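Local coordinates for protein SAM-dependent methyltransferase (Anabaena variabilis ATCC 29413, PDB 3GGD) that probably transfers a methyl group from S-adenosyl-L-methionine to a substrate not yet identified, and is seen here with the product S-adenosyl-L-homocysteine bound, at residues A[48-51]-A[52-56]; A[141-144]-A[145-149]. All blocks are in the same frame, centred on the assembly; numbering follows the deposited sequence.

Contact 1. Residues A[48-51]-A[52-56]. With SO4 (sulfate ion), chain J.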
ATOM      1  N   PRO A  48       4.246  -8.562  13.611  1.00 57.32           N
ATOM      2  CA  PRO A  48       3.626  -9.019  14.852  1.00 58.00           C
ATOM      3  C   PRO A  48       2.111  -8.734  14.970  1.00 58.32           C
ATOM      4  O   PRO A  48       1.399  -9.436  15.692  1.00 58.00           O
ATOM      5  CB  PRO A  48       4.413  -8.292  15.938  1.00 57.98           C
ATOM      6  CG  PRO A  48       5.682  -7.856  15.290  1.00 58.14           C
ATOM      7  CD  PRO A  48       5.343  -7.623  13.856  1.00 58.20           C
ATOM      8  N   ARG A  49       1.617  -7.740  14.256  1.00 59.39           N
ATOM      9  CA  ARG A  49       0.187  -7.376  14.353  1.00 59.81           C
ATOM     10  C   ARG A  49      -0.723  -8.375  13.668  1.00 60.28           C
ATOM     11  O   ARG A  49      -1.907  -8.395  13.939  1.00 60.90           O
ATOM     12  CB  ARG A  49      -0.037  -5.984  13.746  1.00 60.12           C
ATOM     13  CG  ARG A  49       0.683  -4.856  14.496  1.00 60.11           C
ATOM     14  CD  ARG A  49       0.744  -3.590  13.687  1.00 59.60           C
ATOM     15  NE  ARG A  49       1.377  -2.512  14.450  1.00 59.31           N
ATOM     16  CZ  ARG A  49       1.650  -1.308  13.963  1.00 62.74           C
ATOM     17  NH1 ARG A  49       1.348  -0.984  12.724  1.00 61.35           N
ATOM     18  NH2 ARG A  49       2.233  -0.401  14.722  1.00 63.56           N
ATOM     19  N   PHE A  50      -0.188  -9.181  12.749  1.00 60.92           N
ATOM     20  CA  PHE A  50      -1.008 -10.174  12.043  1.00 59.60           C
ATOM     21  C   PHE A  50      -0.501 -11.620  11.953  1.00 59.79           C
ATOM     22  O   PHE A  50      -1.276 -12.519  11.597  1.00 57.70           O
ATOM     23  CB  PHE A  50      -1.334  -9.683  10.651  1.00 60.69           C
ATOM     24  CG  PHE A  50      -0.160  -9.561   9.713  1.00 61.06           C
ATOM     25  CD1 PHE A  50       0.188 -10.612   8.866  1.00 60.20           C
ATOM     26  CD2 PHE A  50       0.497  -8.360   9.566  1.00 60.32           C
ATOM     27  CE1 PHE A  50       1.226 -10.484   7.959  1.00 60.74           C
ATOM     28  CE2 PHE A  50       1.528  -8.233   8.661  1.00 61.56           C
ATOM     29  CZ  PHE A  50       1.897  -9.292   7.856  1.00 61.99           C
ATOM     30  N   GLU A  51       0.762 -11.874  12.286  1.00 57.98           N
ATOM     31  CA  GLU A  51       1.292 -13.201  12.096  1.00 58.14           C
ATOM     32  C   GLU A  51       0.598 -14.303  12.900  1.00 58.81           C
ATOM     33  O   GLU A  51       0.627 -15.463  12.496  1.00 59.16           O
ATOM     34  CB  GLU A  51       2.814 -13.237  12.375  1.00 56.58           C
ATOM     35  CG  GLU A  51       3.208 -12.926  13.795  1.00 58.00           C
ATOM     36  CD  GLU A  51       4.714 -12.910  13.977  1.00 57.34           C
ATOM     37  OE1 GLU A  51       5.368 -13.791  13.417  1.00 58.69           O
ATOM     38  OE2 GLU A  51       5.249 -12.072  14.710  1.00 56.40           O
ATOM     39  N   LEU A  52       0.050 -13.984  14.071  1.00 59.23           N
ATOM     40  CA  LEU A  52      -0.623 -15.010  14.836  1.00 59.50           C
ATOM     41  C   LEU A  52      -2.068 -15.120  14.366  1.00 60.37           C
ATOM     42  O   LEU A  52      -2.782 -15.996  14.836  1.00 60.43           O
ATOM     43  CB  LEU A  52      -0.597 -14.694  16.325  1.00 59.49           C
ATOM     44  CG  LEU A  52       0.799 -14.449  16.918  1.00 59.86           C
ATOM     45  CD1 LEU A  52       0.716 -14.225  18.421  1.00 58.92           C
ATOM     46  CD2 LEU A  52       1.677 -15.646  16.610  1.00 60.59           C
ATOM     47  N   LEU A  53      -2.511 -14.245  13.460  1.00 60.47           N
ATOM     48  CA  LEU A  53      -3.908 -14.286  13.013  1.00 61.72           C
ATOM     49  C   LEU A  53      -4.074 -14.890  11.620  1.00 63.31           C
ATOM     50  O   LEU A  53      -5.172 -15.231  11.259  1.00 65.42           O
ATOM     51  CB  LEU A  53      -4.521 -12.879  13.033  1.00 60.75           C
ATOM     52  CG  LEU A  53      -4.526 -12.143  14.372  1.00 62.18           C
ATOM     53  CD1 LEU A  53      -4.995 -10.684  14.264  1.00 60.53           C
ATOM     54  CD2 LEU A  53      -5.340 -12.949  15.421  1.00 61.97           C
ATOM     55  N   PHE A  54      -3.010 -15.019  10.825  1.00 63.80           N
ATOM     56  CA  PHE A  54      -3.134 -15.527   9.464  1.00 63.68           C
ATOM     57  C   PHE A  54      -2.940 -17.047   9.428  1.00 65.39           C
ATOM     58  O   PHE A  54      -2.018 -17.546  10.017  1.00 64.44           O
ATOM     59  CB  PHE A  54      -2.021 -14.930   8.590  1.00 63.34           C
ATOM     60  CG  PHE A  54      -2.296 -13.543   8.036  1.00 61.49           C
ATOM     61  CD1 PHE A  54      -3.246 -12.699   8.584  1.00 61.34           C
ATOM     62  CD2 PHE A  54      -1.535 -13.072   6.959  1.00 62.81           C
ATOM     63  CE1 PHE A  54      -3.444 -11.433   8.067  1.00 61.29           C
ATOM     64  CE2 PHE A  54      -1.722 -11.780   6.447  1.00 60.50           C
ATOM     65  CZ  PHE A  54      -2.699 -10.988   6.992  1.00 60.89           C
ATOM     66  N   ASN A  55      -3.771 -17.778   8.688  1.00 67.19           N
ATOM     67  CA  ASN A  55      -3.458 -19.188   8.426  1.00 68.84           C
ATOM     68  C   ASN A  55      -2.327 -19.235   7.382  1.00 70.32           C
ATOM     69  O   ASN A  55      -2.543 -18.807   6.249  1.00 69.24           O
ATOM     70  CB  ASN A  55      -4.685 -19.905   7.857  1.00 69.07           C
ATOM     71  CG  ASN A  55      -4.348 -21.305   7.348  1.00 69.97           C
ATOM     72  OD1 ASN A  55      -3.174 -21.781   7.370  1.00 68.93           O
ATOM     73  ND2 ASN A  55      -5.349 -21.946   6.845  1.00 65.10           N
ATOM     74  N   PRO A  56      -1.142 -19.807   7.725  1.00 72.51           N
ATOM     75  CA  PRO A  56       0.018 -19.705   6.800  1.00 73.82           C
ATOM     76  C   PRO A  56      -0.045 -20.729   5.636  1.00 74.24           C
ATOM     77  O   PRO A  56       0.729 -20.591   4.634  1.00 75.75           O
ATOM     78  CB  PRO A  56       1.233 -19.993   7.706  1.00 74.64           C
ATOM     79  CG  PRO A  56       0.676 -20.888   8.769  1.00 73.19           C
ATOM     80  CD  PRO A  56      -0.815 -20.634   8.911  1.00 72.90           C
TER
HETATM   81  S   SO4 J 253       1.997  -2.140  18.044  1.00119.23           S
HETATM   82  O1  SO4 J 253       2.133  -3.385  17.278  1.00117.82           O
HETATM   83  O2  SO4 J 253       2.919  -1.095  17.565  1.00118.53           O
HETATM   84  O3  SO4 J 253       2.380  -2.463  19.419  1.00120.94           O
HETATM   85  O4  SO4 J 253       0.613  -1.659  18.059  1.00117.42           O
HETATM   86  O   HOH W   1      -0.615 -11.411  15.227  1.00 51.38           O
HETATM   87  O   HOH W   2       0.804 -16.659  10.040  1.00 70.13           O

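Contact 2. Residues A[141-144]-A[145-149]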
ATOM      1  N   LYS A 141     -13.213   5.844  -6.696  1.00 59.75           N
ATOM      2  CA  LYS A 141     -12.758   4.583  -7.237  1.00 59.75           C
ATOM      3  C   LYS A 141     -12.497   3.544  -6.168  1.00 59.17           C
ATOM      4  O   LYS A 141     -12.155   2.401  -6.486  1.00 59.19           O
ATOM      5  CB  LYS A 141     -11.498   4.826  -8.067  1.00 60.80           C
ATOM      6  CG  LYS A 141     -11.872   5.574  -9.363  1.00 62.68           C
ATOM      7  CD  LYS A 141     -10.678   6.249  -9.942  1.00 67.73           C
ATOM      8  CE  LYS A 141     -11.004   7.017 -11.298  1.00 68.98           C
ATOM      9  NZ  LYS A 141      -9.823   7.948 -11.617  1.00 68.12           N
ATOM     10  N   ARG A 142     -12.665   3.925  -4.908  1.00 58.39           N
ATOM     11  CA  ARG A 142     -12.313   3.040  -3.799  1.00 59.79           C
ATOM     12  C   ARG A 142     -13.156   1.770  -3.701  1.00 59.34           C
ATOM     13  O   ARG A 142     -12.644   0.744  -3.285  1.00 58.40           O
ATOM     14  CB  ARG A 142     -12.337   3.782  -2.459  1.00 59.47           C
ATOM     15  CG  ARG A 142     -11.142   4.717  -2.301  1.00 60.62           C
ATOM     16  CD  ARG A 142     -11.201   5.513  -1.004  1.00 61.02           C
ATOM     17  NE  ARG A 142      -9.986   6.327  -0.816  1.00 61.31           N
ATOM     18  CZ  ARG A 142      -9.634   6.898   0.341  1.00 61.92           C
ATOM     19  NH1 ARG A 142     -10.396   6.749   1.423  1.00 60.68           N
ATOM     20  NH2 ARG A 142      -8.509   7.608   0.412  1.00 61.72           N
ATOM     21  N   GLU A 143     -14.417   1.846  -4.088  1.00 59.10           N
ATOM     22  CA  GLU A 143     -15.288   0.687  -4.010  1.00 61.46           C
ATOM     23  C   GLU A 143     -14.772  -0.437  -4.925  1.00 60.43           C
ATOM     24  O   GLU A 143     -14.882  -1.586  -4.573  1.00 60.28           O
ATOM     25  CB  GLU A 143     -16.748   1.085  -4.324  1.00 62.72           C
ATOM     26  CG  GLU A 143     -17.710  -0.092  -4.663  1.00 71.57           C
ATOM     27  CD  GLU A 143     -18.002  -1.105  -3.498  1.00 80.91           C
ATOM     28  OE1 GLU A 143     -17.688  -0.837  -2.306  1.00 86.42           O
ATOM     29  OE2 GLU A 143     -18.584  -2.183  -3.803  1.00 87.11           O
ATOM     30  N   LEU A 144     -14.190  -0.088  -6.072  1.00 60.37           N
ATOM     31  CA  LEU A 144     -13.638  -1.060  -7.006  1.00 60.43           C
ATOM     32  C   LEU A 144     -12.497  -1.819  -6.339  1.00 60.27           C
ATOM     33  O   LEU A 144     -12.406  -3.054  -6.430  1.00 59.04           O
ATOM     34  CB  LEU A 144     -13.175  -0.357  -8.293  1.00 60.76           C
ATOM     35  CG  LEU A 144     -14.272   0.223  -9.206  1.00 60.42           C
ATOM     36  CD1 LEU A 144     -13.691   1.190 -10.259  1.00 59.10           C
ATOM     37  CD2 LEU A 144     -15.094  -0.893  -9.909  1.00 61.23           C
ATOM     38  N   LEU A 145     -11.635  -1.096  -5.622  1.00 59.54           N
ATOM     39  CA  LEU A 145     -10.532  -1.760  -4.956  1.00 59.38           C
ATOM     40  C   LEU A 145     -11.099  -2.679  -3.829  1.00 59.96           C
ATOM     41  O   LEU A 145     -10.630  -3.817  -3.627  1.00 58.44           O
ATOM     42  CB  LEU A 145      -9.528  -0.737  -4.400  1.00 59.18           C
ATOM     43  CG  LEU A 145      -8.295  -1.295  -3.665  1.00 60.04           C
ATOM     44  CD1 LEU A 145      -7.551  -2.326  -4.488  1.00 60.28           C
ATOM     45  CD2 LEU A 145      -7.338  -0.148  -3.197  1.00 59.83           C
ATOM     46  N   GLY A 146     -12.094  -2.182  -3.094  1.00 59.91           N
ATOM     47  CA  GLY A 146     -12.746  -3.018  -2.075  1.00 59.97           C
ATOM     48  C   GLY A 146     -13.282  -4.316  -2.708  1.00 60.05           C
ATOM     49  O   GLY A 146     -13.113  -5.397  -2.144  1.00 60.37           O
ATOM     50  N   GLN A 147     -13.921  -4.214  -3.873  1.00 59.95           N
ATOM     51  CA  GLN A 147     -14.402  -5.416  -4.609  1.00 60.03           C
ATOM     52  C   GLN A 147     -13.238  -6.413  -4.872  1.00 60.15           C
ATOM     53  O   GLN A 147     -13.338  -7.608  -4.551  1.00 60.04           O
ATOM     54  CB  GLN A 147     -15.076  -5.017  -5.904  1.00 59.12           C
ATOM     55  CG  GLN A 147     -16.396  -4.275  -5.691  1.00 61.32           C
ATOM     56  CD  GLN A 147     -17.024  -3.795  -6.991  1.00 63.37           C
ATOM     57  OE1 GLN A 147     -17.786  -2.860  -6.987  1.00 75.93           O
ATOM     58  NE2 GLN A 147     -16.722  -4.426  -8.071  1.00 67.23           N
ATOM     59  N   SER A 148     -12.136  -5.910  -5.424  1.00 59.05           N
ATOM     60  CA  SER A 148     -10.984  -6.748  -5.693  1.00 58.44           C
ATOM     61  C   SER A 148     -10.490  -7.475  -4.452  1.00 58.47           C
ATOM     62  O   SER A 148     -10.219  -8.678  -4.476  1.00 58.73           O
ATOM     63  CB  SER A 148      -9.875  -5.918  -6.343  1.00 58.94           C
ATOM     64  OG  SER A 148     -10.247  -5.486  -7.658  1.00 56.63           O
ATOM     65  N   LEU A 149     -10.368  -6.745  -3.357  1.00 58.12           N
ATOM     66  CA  LEU A 149      -9.874  -7.306  -2.133  1.00 58.51           C
ATOM     67  C   LEU A 149     -10.799  -8.387  -1.569  1.00 57.61           C
ATOM     68  O   LEU A 149     -10.331  -9.410  -1.108  1.00 58.84           O
ATOM     69  CB  LEU A 149      -9.591  -6.178  -1.110  1.00 57.84           C
ATOM     70  CG  LEU A 149      -8.448  -5.229  -1.556  1.00 60.94           C
ATOM     71  CD1 LEU A 149      -8.399  -3.911  -0.727  1.00 57.82           C
ATOM     72  CD2 LEU A 149      -7.012  -5.888  -1.557  1.00 59.07           C
TER

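Contact 1. Residues A[48-51]-A[52-56]
Phe50 and Phe54 carry this local contact, a turn that takes the chain out of helix 43-50. Their rings meet obliquely, with planes 39° apart and centroids 4.6 Å from each other. Phe50 CD1 lies over one face of the Phe54 ring, offset toward its rim, 3.3 Å from Phe54 CE2. Phe50 CB sits over the same ring in a CH-pi contact. The chi1 of Phe50, 66°, places CG between the backbone N and the carbonyl carbon, and this brings the ring beside Phe54.

The backbone closes the turn. Phe50 O accepts a hydrogen bond from Leu53 N at 2.8 Å, with the donor well above the carbonyl plane. A weak second bond comes from Phe54 N. At the junction, Glu51 CB and CG each lie 3.3 Å from Leu52 N. That N gives a hydrogen bond to a water that also donates to Pro48 O. A second water joins Glu51 O at 2.7 Å to Phe54 O.

Arg49 extends from the helix to a sulfate, probably from the crystallisation liquor. Its NE and NH2 hold two sulfate oxygens, and the NH2 bond to O2 is almost straight at 179°. Its NH1 makes a hydrogen bond to Tyr160 OH.

The turn lies against the sheet: Phe50 and Leu53 rest on Val241 of strand 237-244, and Phe54 on Ala158 of strand 158-164.

Contact 2. Residues A[141-144]-A[145-149]
Glu143 O accepts a hydrogen bond from Gln147 N at 2.9 Å, the shortest backbone bond between 141-144 and 145-149. It belongs to helix 142-153, the crossover helix of a beta-alpha-beta unit between strands 127-131 and 158-164 in the Rossmann-like methyltransferase fold. Gly146 N to Arg142 O and Ser148 N to Leu144 O continue the same i to i+4 ladder.

On one side of the helix, Gln147 passes across Glu143 at about a right angle. Gln147 CG lies 3.3 Å from Glu143 O and 3.6 Å from Glu143 OE2. Glu143 is bent at chi2, 66°, and this fold turns the carboxylate toward Gln147. An alanine here in place of Gln147 would lack CG and the amide, and would probably open a gap beside Glu143 OE2 and leave that carboxylate freer to turn.

The buried side faces the bound S-adenosyl-L-homocysteine. Leu145 packs on Phe63 and Phe134, and its side chain comes within about 5 Å of that ligand. The Arg142 guanidinium leads off the helix, where NE bonds Ile137 O and NH1 bonds Ile198 O. Gly110 binds S-adenosyl-L-homocysteine, and its carbonyl O takes part in a hydrogen bond with Ser148 OG, which also stands 3.5 Å from Leu144 O.

How the contacts relate
Both contacts are local and partly buried, but they lie far apart, with centres about 23 Å from each other and nearest atoms about 11 Å apart. They share no element of their own. Contact 1 is nearer the surface, with more exposed than buried touching residues, and it ends a helix. Two aromatic rings, two waters and a loose turn do the work there, against strands 158-164 and 237-244. Contact 2 has more buried residues, and almost all of it lies on a regular helix. That helix leads on to strand 158-164, which contact 1 packs against. Its bonds are regular backbone bonds, and its buried side approaches S-adenosyl-L-homocysteine. Contact 1 is further from that ligand, with the Phe50 side chain about 12 Å away.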